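Local coordinates for protein acid phosphatase (Bacillus anthracis, PDB 2I34) that probably hydrolyses phosphate monoesters at acid pH, as a magnesium-dependent acid phosphatase of the HAD superfamily, at residues P60-D65 against L176-N181; Y121-R126 against H150-D155. All coordinates share one frame; numbering follows the deposited sequence.

How the contacts relate
From the N terminus, the chain enters the parallel sheet along strand 59-64, the middle strand of five, and does not complete contact 1 until 176-181, on strand 172-179, has been laid beside it, starting 111 residues after 60-65 ends. Contact 2 is built entirely within that long excursion: strand 119-125 lies on the other flank of 59-64, and helix 131-141 then carries the chain to 151-154, closing a loop of only 23 residues. The two contacts adjoin through strands 59-64 and 119-125, where Ile123 N lies 2.8 Å from Leu64 O. Together they order four strands as 151-154, 119-125, 59-64, 172-179, and both reach one tungstate, through Asp65 in contact 1 and Ser124 and Asn125 in contact 2.

Contact 1 (P60-D65 against L176-N181); sequences PAIVLD and LFFGDN. With MG (magnesium ion), chain C; WO4 (tungstate(VI)ion), chain D.
The ring of Phe178 receives the carbonyl oxygen of Val63 at its edge and in its plane, with CD2 3.6 Å from Val63 O, while CD2 of Leu64 and, more distantly, CD1 of Ile62 approach it obliquely. On the other face of the sheet the ring of Phe177 is met obliquely by Val63, whose CB comes within 3.8 Å of Phe177 CD1. These contacts join two neighbouring parallel strands of the Rossmann-like HAD core. Leu64 and Phe178 lie side by side and point the same way, as do Val63 and Phe177. In Phe178 the ring stands beside its own backbone N (chi1 -63°), which brings CD2 to the Val63 carbonyl that also accepts the Phe178 N-H. That backbone bond is joined by two others, Val63 N to Leu176 O and Asp65 N to Phe178 O, the last carrying the pairing to the strand ends.

Just beyond the strands the apolar lining gives way to carboxylates. Asp65, the first aspartate of what appears to be the HAD DxDx(T/V) motif, divides its oxygens: OD2 binds magnesium and also accepts a hydrogen bond from Thr69, whereas OD1 lies 2.5 Å from tungsten of the tungstate, an arrangement consistent with a mimic of the phosphorylated aspartate. Magnesium is completed by Asp67 O, a tungstate oxygen and two waters. Asp180 OD1 sits 2.9 Å from Asp65 OD2 because both bind the metal. Asn216 holds the second oxygen of Asp180, and that same OD2 accepts a 2.6 Å hydrogen bond from a magnesium-bound water.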
loop_
_atom_site.group_PDB
_atom_site.type_symbol
_atom_site.label_atom_id
_atom_site.label_comp_id
_atom_site.label_asym_id
_atom_site.label_seq_id
_atom_site.Cartn_x
_atom_site.Cartn_y
_atom_site.Cartn_z
ATOM N N PRO A 60 -15.710 20.392 13.178
ATOM C CA PRO A 60 -14.869 19.455 12.442
ATOM C C PRO A 60 -15.377 18.002 12.470
ATOM O O PRO A 60 -15.909 17.532 13.491
ATOM C CB PRO A 60 -13.504 19.587 13.129
ATOM C CG PRO A 60 -13.780 20.063 14.448
ATOM C CD PRO A 60 -15.029 20.911 14.375
ATOM N N ALA A 61 -15.240 17.325 11.329
ATOM C CA ALA A 61 -15.430 15.870 11.242
ATOM C C ALA A 61 -14.341 15.195 10.415
ATOM O O ALA A 61 -13.662 15.832 9.609
ATOM C CB ALA A 61 -16.800 15.527 10.669
ATOM N N ILE A 62 -14.165 13.907 10.657
ATOM C CA ILE A 62 -13.431 13.037 9.742
ATOM C C ILE A 62 -14.365 11.934 9.261
ATOM O O ILE A 62 -15.323 11.576 9.951
ATOM C CB ILE A 62 -12.173 12.416 10.374
ATOM C CG1 ILE A 62 -12.529 11.531 11.580
ATOM C CG2 ILE A 62 -11.181 13.513 10.753
ATOM C CD1 ILE A 62 -11.402 10.640 12.037
ATOM N N VAL A 63 -14.077 11.418 8.068
ATOM C CA VAL A 63 -14.854 10.356 7.448
ATOM C C VAL A 63 -13.900 9.188 7.169
ATOM O O VAL A 63 -12.807 9.380 6.627
ATOM C CB VAL A 63 -15.522 10.843 6.122
ATOM C CG1 VAL A 63 -16.027 9.696 5.276
ATOM C CG2 VAL A 63 -16.654 11.845 6.412
ATOM N N LEU A 64 -14.326 7.992 7.560
ATOM C CA LEU A 64 -13.611 6.772 7.241
ATOM C C LEU A 64 -14.541 5.741 6.642
ATOM O O LEU A 64 -15.675 5.546 7.109
ATOM C CB LEU A 64 -12.963 6.161 8.485
ATOM C CG LEU A 64 -12.159 7.093 9.401
ATOM C CD1 LEU A 64 -13.023 7.604 10.550
ATOM C CD2 LEU A 64 -10.899 6.376 9.900
ATOM N N ASP A 65 -14.032 5.076 5.610
ATOM C CA ASP A 65 -14.519 3.774 5.183
ATOM C C ASP A 65 -14.289 2.742 6.303
ATOM O O ASP A 65 -13.441 2.968 7.174
ATOM C CB ASP A 65 -13.741 3.344 3.944
ATOM C CG ASP A 65 -14.091 1.964 3.504
ATOM O OD1 ASP A 65 -15.278 1.758 3.187
ATOM O OD2 ASP A 65 -13.191 1.079 3.471
ATOM N N LEU A 176 -10.677 15.401 6.856
ATOM C CA LEU A 176 -9.958 14.238 6.348
ATOM C C LEU A 176 -10.907 13.119 5.947
ATOM O O LEU A 176 -11.946 12.929 6.586
ATOM C CB LEU A 176 -9.013 13.683 7.413
ATOM C CG LEU A 176 -7.793 14.503 7.818
ATOM C CD1 LEU A 176 -7.315 14.023 9.164
ATOM C CD2 LEU A 176 -6.679 14.394 6.777
ATOM N N PHE A 177 -10.518 12.397 4.887
ATOM C CA PHE A 177 -11.168 11.152 4.437
ATOM C C PHE A 177 -10.152 10.020 4.471
ATOM O O PHE A 177 -9.014 10.215 4.044
ATOM C CB PHE A 177 -11.689 11.288 3.015
ATOM C CG PHE A 177 -12.745 12.338 2.848
ATOM C CD1 PHE A 177 -14.092 11.988 2.805
ATOM C CD2 PHE A 177 -12.397 13.673 2.726
ATOM C CE1 PHE A 177 -15.069 12.961 2.634
ATOM C CE2 PHE A 177 -13.384 14.671 2.554
ATOM C CZ PHE A 177 -14.712 14.309 2.512
ATOM N N PHE A 178 -10.558 8.862 5.001
ATOM C CA PHE A 178 -9.717 7.674 5.048
ATOM C C PHE A 178 -10.380 6.529 4.264
ATOM O O PHE A 178 -11.592 6.266 4.419
ATOM C CB PHE A 178 -9.479 7.217 6.495
ATOM C CG PHE A 178 -8.737 8.229 7.357
ATOM C CD1 PHE A 178 -7.410 8.027 7.702
ATOM C CD2 PHE A 178 -9.386 9.363 7.832
ATOM C CE1 PHE A 178 -6.737 8.941 8.508
ATOM C CE2 PHE A 178 -8.724 10.292 8.617
ATOM C CZ PHE A 178 -7.389 10.074 8.962
ATOM N N GLY A 179 -9.591 5.841 3.445
ATOM C CA GLY A 179 -10.107 4.714 2.664
ATOM C C GLY A 179 -9.063 3.897 1.925
ATOM O O GLY A 179 -7.894 4.300 1.816
ATOM N N ASP A 180 -9.487 2.737 1.439
ATOM C CA ASP A 180 -8.634 1.853 0.634
ATOM C C ASP A 180 -9.061 1.845 -0.839
ATOM O O ASP A 180 -8.436 1.182 -1.667
ATOM C CB ASP A 180 -8.693 0.409 1.168
ATOM C CG ASP A 180 -10.090 -0.194 1.052
ATOM O OD1 ASP A 180 -10.984 0.277 1.797
ATOM O OD2 ASP A 180 -10.307 -1.105 0.205
ATOM N N ASN A 181 -10.137 2.564 -1.136
ATOM C CA ASN A 181 -10.793 2.543 -2.431
ATOM C C ASN A 181 -10.976 4.006 -2.811
ATOM O O ASN A 181 -11.405 4.794 -1.986
ATOM C CB ASN A 181 -12.126 1.789 -2.297
ATOM C CG ASN A 181 -12.873 1.584 -3.623
ATOM O OD1 ASN A 181 -12.814 2.406 -4.533
ATOM N ND2 ASN A 181 -13.636 0.486 -3.698
HETATM MG MG MG C . -12.938 -0.328 2.020
HETATM W W WO4 D . -16.525 -0.321 2.711
HETATM O O1 WO4 D . -17.618 -1.973 2.256
HETATM O O2 WO4 D . -14.626 -0.778 2.157
HETATM O O3 WO4 D . -16.821 -0.293 4.686
HETATM O O4 WO4 D . -17.452 1.133 1.656
HETATM O O HOH W 1 -12.795 -1.905 0.602
HETATM O O HOH W 2 -13.499 1.043 0.529
#

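Contact 2 (Y121-R126 against H150-D155); sequences YYISNR and HILLQD. With WO4 (tungstate(VI)ion), chain D.
His150 and Leu152 bury the most surface here, and both pack against Tyr121. The imidazole of His150 lies nearly parallel to the phenol ring, the planes 11° apart, but the two are slid so far past each other that they barely overlap. ND1 lies over one face, 3.6 Å above the plane and offset toward the rim, while its hydrogen bond to Ile120 O ties the imidazole to the backbone of the adjacent strand 119-125. Leu152 follows on: its CD1 touches Tyr121 CD1 at 4.1 Å and Ile123 CG1 at 4.0 Å, filling the angle between them. Tyr122 turns to the opposite face, where its CD2 meets Ile151 CG1.

Parallel pairing underlies this packing: Tyr122 N donates to His150 O at 2.8 Å, Leu152 N to Tyr122 O, and Ser124 N to Leu152 O. Where the chain turns, Gln154 N bonds instead to Arg126 O in an almost straight line (N-H...O 179°). Gln154 also lays its amide over that of Asn125, the planes stacked 18° apart; the fully extended chain, with chi1 at -165°, carries it there. Asn125 OD1 and Gln154 NE2 are held elsewhere, by Arg164 and Gly160 O.

At this end Ser124 OG approaches tungstate O3 at a very short 2.4 Å and also accepts from Arg126 N in an ST turn, while Asn125 N donates to O4. The contact closes a beta-alpha-beta unit: helix 131-141 packs on Ile151, helix 162-171 covers Tyr121, Ile123 and Leu152 on the opposite face, and strand 59-64 continues the sheet beyond 119-125.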
loop_
_atom_site.group_PDB
_atom_site.type_symbol
_atom_site.label_atom_id
_atom_site.label_comp_id
_atom_site.label_asym_id
_atom_site.label_seq_id
_atom_site.Cartn_x
_atom_site.Cartn_y
_atom_site.Cartn_z
ATOM N N TYR A 121 -17.373 9.936 11.253
ATOM C CA TYR A 121 -18.424 9.237 10.495
ATOM C C TYR A 121 -17.826 8.085 9.718
ATOM O O TYR A 121 -16.887 8.262 8.930
ATOM C CB TYR A 121 -19.195 10.202 9.580
ATOM C CG TYR A 121 -19.904 11.228 10.414
ATOM C CD1 TYR A 121 -21.160 10.957 10.965
ATOM C CD2 TYR A 121 -19.285 12.436 10.740
ATOM C CE1 TYR A 121 -21.793 11.878 11.788
ATOM C CE2 TYR A 121 -19.929 13.383 11.557
ATOM C CZ TYR A 121 -21.173 13.086 12.085
ATOM O OH TYR A 121 -21.803 13.993 12.913
ATOM N N TYR A 122 -18.373 6.907 9.986
ATOM C CA TYR A 122 -17.990 5.683 9.312
ATOM C C TYR A 122 -18.953 5.515 8.147
ATOM O O TYR A 122 -20.105 5.110 8.317
ATOM C CB TYR A 122 -18.070 4.489 10.266
ATOM C CG TYR A 122 -17.293 4.636 11.563
ATOM C CD1 TYR A 122 -15.914 4.411 11.596
ATOM C CD2 TYR A 122 -17.935 4.956 12.758
ATOM C CE1 TYR A 122 -15.195 4.504 12.774
ATOM C CE2 TYR A 122 -17.212 5.080 13.962
ATOM C CZ TYR A 122 -15.829 4.840 13.955
ATOM O OH TYR A 122 -15.070 4.920 15.117
ATOM N N ILE A 123 -18.481 5.884 6.967
ATOM C CA ILE A 123 -19.300 5.836 5.785
ATOM C C ILE A 123 -18.837 4.595 5.024
ATOM O O ILE A 123 -17.747 4.590 4.466
ATOM C CB ILE A 123 -19.183 7.137 4.950
ATOM C CG1 ILE A 123 -19.671 8.314 5.787
ATOM C CG2 ILE A 123 -20.004 7.033 3.663
ATOM C CD1 ILE A 123 -19.777 9.658 5.019
ATOM N N SER A 124 -19.711 3.586 4.997
ATOM C CA SER A 124 -19.391 2.234 4.546
ATOM C C SER A 124 -20.489 1.691 3.635
ATOM O O SER A 124 -21.680 1.937 3.863
ATOM C CB SER A 124 -19.251 1.318 5.769
ATOM O OG SER A 124 -19.143 -0.044 5.398
ATOM N N ASN A 125 -20.073 0.933 2.622
ATOM C CA ASN A 125 -20.984 0.268 1.712
ATOM C C ASN A 125 -21.449 -1.110 2.167
ATOM O O ASN A 125 -22.107 -1.814 1.417
ATOM C CB ASN A 125 -20.389 0.236 0.307
ATOM C CG ASN A 125 -20.460 1.592 -0.364
ATOM O OD1 ASN A 125 -21.106 2.503 0.149
ATOM N ND2 ASN A 125 -19.819 1.728 -1.512
ATOM N N ARG A 126 -21.162 -1.466 3.417
ATOM C CA ARG A 126 -22.032 -2.413 4.136
ATOM C C ARG A 126 -23.459 -1.914 4.007
ATOM O O ARG A 126 -23.672 -0.710 3.922
ATOM C CB ARG A 126 -21.657 -2.520 5.613
ATOM C CG ARG A 126 -20.320 -3.180 5.817
ATOM C CD ARG A 126 -19.921 -3.217 7.283
ATOM N NE ARG A 126 -18.689 -3.987 7.464
ATOM C CZ ARG A 126 -18.451 -4.821 8.470
ATOM N NH1 ARG A 126 -19.358 -5.027 9.411
ATOM N NH2 ARG A 126 -17.301 -5.500 8.515
ATOM N N HIS A 150 -23.573 7.802 13.659
ATOM C CA HIS A 150 -22.246 7.967 13.067
ATOM C C HIS A 150 -21.833 6.862 12.098
ATOM O O HIS A 150 -20.770 6.946 11.477
ATOM C CB HIS A 150 -21.213 8.082 14.183
ATOM C CG HIS A 150 -21.363 9.325 15.010
ATOM N ND1 HIS A 150 -20.522 10.408 14.884
ATOM C CD2 HIS A 150 -22.267 9.658 15.960
ATOM C CE1 HIS A 150 -20.899 11.356 15.726
ATOM N NE2 HIS A 150 -21.960 10.928 16.388
ATOM N N ILE A 151 -22.652 5.821 11.979
ATOM C CA ILE A 151 -22.383 4.751 11.043
ATOM C C ILE A 151 -23.397 4.869 9.925
ATOM O O ILE A 151 -24.560 4.528 10.107
ATOM C CB ILE A 151 -22.480 3.348 11.692
ATOM C CG1 ILE A 151 -21.517 3.222 12.879
ATOM C CG2 ILE A 151 -22.163 2.274 10.635
ATOM C CD1 ILE A 151 -21.866 2.084 13.866
ATOM N N LEU A 152 -22.945 5.374 8.781
ATOM C CA LEU A 152 -23.815 5.669 7.641
ATOM C C LEU A 152 -23.583 4.633 6.551
ATOM O O LEU A 152 -22.636 4.732 5.782
ATOM C CB LEU A 152 -23.544 7.093 7.117
ATOM C CG LEU A 152 -23.325 8.126 8.230
ATOM C CD1 LEU A 152 -22.994 9.494 7.659
ATOM C CD2 LEU A 152 -24.540 8.202 9.157
ATOM N N LEU A 153 -24.461 3.639 6.515
ATOM C CA LEU A 153 -24.366 2.504 5.598
ATOM C C LEU A 153 -25.174 2.750 4.341
ATOM O O LEU A 153 -25.912 3.732 4.250
ATOM C CB LEU A 153 -24.816 1.217 6.299
ATOM C CG LEU A 153 -24.057 0.885 7.594
ATOM C CD1 LEU A 153 -24.427 -0.503 8.123
ATOM C CD2 LEU A 153 -22.525 1.000 7.416
ATOM N N GLN A 154 -25.025 1.851 3.365
ATOM C CA GLN A 154 -25.533 2.108 2.019
ATOM C C GLN A 154 -26.957 1.598 1.868
ATOM O O GLN A 154 -27.255 0.443 2.195
ATOM C CB GLN A 154 -24.621 1.487 0.950
ATOM C CG GLN A 154 -24.884 2.020 -0.461
ATOM C CD GLN A 154 -23.960 1.403 -1.484
ATOM O OE1 GLN A 154 -23.840 0.190 -1.547
ATOM N NE2 GLN A 154 -23.297 2.230 -2.281
ATOM N N ASP A 155 -27.840 2.467 1.383
ATOM C CA ASP A 155 -29.219 2.067 1.130
ATOM C C ASP A 155 -29.264 1.105 -0.046
ATOM O O ASP A 155 -28.346 1.078 -0.871
ATOM C CB ASP A 155 -30.130 3.272 0.832
ATOM C CG ASP A 155 -30.400 4.129 2.063
ATOM O OD1 ASP A 155 -30.597 3.563 3.160
ATOM O OD2 ASP A 155 -30.417 5.372 1.932
HETATM W W WO4 D . -16.525 -0.321 2.711
HETATM O O1 WO4 D . -17.618 -1.973 2.256
HETATM O O2 WO4 D . -14.626 -0.778 2.157
HETATM O O3 WO4 D . -16.821 -0.293 4.686
HETATM O O4 WO4 D . -17.452 1.133 1.656
#